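Local coordinates for protein export chaperone SatS (Mycobacterium tuberculosis H37Rv, PDB 6DNM) that acts as a chaperone for the SecA2 protein export pathway, at residues V105-F108 / D113-D116. Residues are numbered along the deposited sequence; the frame is centred on the assembly and turned at random.
Sequences VDDF and DAVD
A114 sets its methyl against the backbone of D107 on helix 104-110, with CB 3.6 Å from D107 O. The carbonyl oxygen of A114 sits over the flat face of the D107 carboxylate, nearly straight above CG at 3.3 Å and 3.6 Å from each of OD1 and OD2, with no hydrogen bond between them. V115 comes next: CG2, anti to its own carbonyl carbon, reaches F108 CD1 at 3.7 Å, meeting the ring obliquely, and also lies 3.9 Å from D107 CB. L120 of helix 117-134 touches both F108 and V115, while helices 148-157 and 170-185 supply further neighbours, among them W176, whose ring meets that of F108. At D116 the backbone N donates to a water at 2.9 Å, and the same water donates to D107 OD2 at 2.6 Å. The D116 carboxylate instead N-caps helix 117-134, OD2 accepting from Q119 N. The loop joining two successive helices thus folds back on the first through the apolar contacts of V115 CG2 with F108 and D107 CB and through the water between D107 OD2 and D116 N. The water gives OD2 a donor, and the A114 carbonyl oxygen meets the carboxylate carbon over its face rather than the oxygens at its edge, so their approach is probably tolerable.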
# COMPACT_ATOMS: atom_id res chain seq x y z
N VAL A 105 -12.91 8.11 3.72
CA VAL A 105 -13.37 8.78 4.93
C VAL A 105 -14.75 9.39 4.73
O VAL A 105 -15.60 9.37 5.64
CB VAL A 105 -12.33 9.81 5.42
CG1 VAL A 105 -12.15 10.94 4.40
CG2 VAL A 105 -12.72 10.36 6.79
N ASP A 106 -15.01 9.93 3.54
CA ASP A 106 -16.31 10.51 3.24
C ASP A 106 -17.35 9.42 2.99
O ASP A 106 -18.49 9.54 3.44
CB ASP A 106 -16.20 11.45 2.04
CG ASP A 106 -15.19 12.56 2.27
OD1 ASP A 106 -14.21 12.65 1.50
OD2 ASP A 106 -15.37 13.33 3.24
N ASP A 107 -16.95 8.33 2.33
CA ASP A 107 -17.89 7.27 2.03
C ASP A 107 -18.35 6.54 3.29
O ASP A 107 -19.54 6.21 3.41
CB ASP A 107 -17.29 6.29 1.02
CG ASP A 107 -17.06 6.93 -0.33
OD1 ASP A 107 -17.73 7.94 -0.62
OD2 ASP A 107 -16.20 6.44 -1.10
N PHE A 108 -17.44 6.26 4.22
CA PHE A 108 -17.83 5.61 5.47
C PHE A 108 -18.90 6.42 6.20
O PHE A 108 -19.81 5.85 6.82
CB PHE A 108 -16.62 5.40 6.38
CG PHE A 108 -15.71 4.28 5.94
CD1 PHE A 108 -16.22 3.02 5.65
CD2 PHE A 108 -14.35 4.48 5.86
CE1 PHE A 108 -15.37 1.99 5.25
CE2 PHE A 108 -13.50 3.46 5.47
CZ PHE A 108 -14.02 2.21 5.16
N ASP A 113 -23.30 1.41 1.77
CA ASP A 113 -23.69 1.47 0.37
C ASP A 113 -22.96 2.57 -0.40
O ASP A 113 -22.96 2.54 -1.64
CB ASP A 113 -25.21 1.61 0.23
CG ASP A 113 -25.96 0.56 1.02
OD1 ASP A 113 -27.06 0.86 1.52
OD2 ASP A 113 -25.45 -0.58 1.13
N ALA A 114 -22.34 3.52 0.29
CA ALA A 114 -21.53 4.54 -0.36
C ALA A 114 -20.09 4.09 -0.60
O ALA A 114 -19.36 4.77 -1.33
CB ALA A 114 -21.51 5.83 0.47
N VAL A 115 -19.67 2.98 -0.01
CA VAL A 115 -18.29 2.51 -0.11
C VAL A 115 -18.17 1.56 -1.29
O VAL A 115 -18.93 0.59 -1.40
CB VAL A 115 -17.84 1.82 1.18
CG1 VAL A 115 -16.40 1.35 1.04
CG2 VAL A 115 -18.01 2.75 2.37
N ASP A 116 -17.20 1.81 -2.17
CA ASP A 116 -16.98 0.91 -3.29
C ASP A 116 -16.25 -0.33 -2.80
O ASP A 116 -15.15 -0.23 -2.24
CB ASP A 116 -16.18 1.60 -4.39
CG ASP A 116 -16.00 0.70 -5.59
OD1 ASP A 116 -16.98 0.56 -6.36
OD2 ASP A 116 -14.92 0.12 -5.77
O HOH W 1 -15.47 4.13 -2.02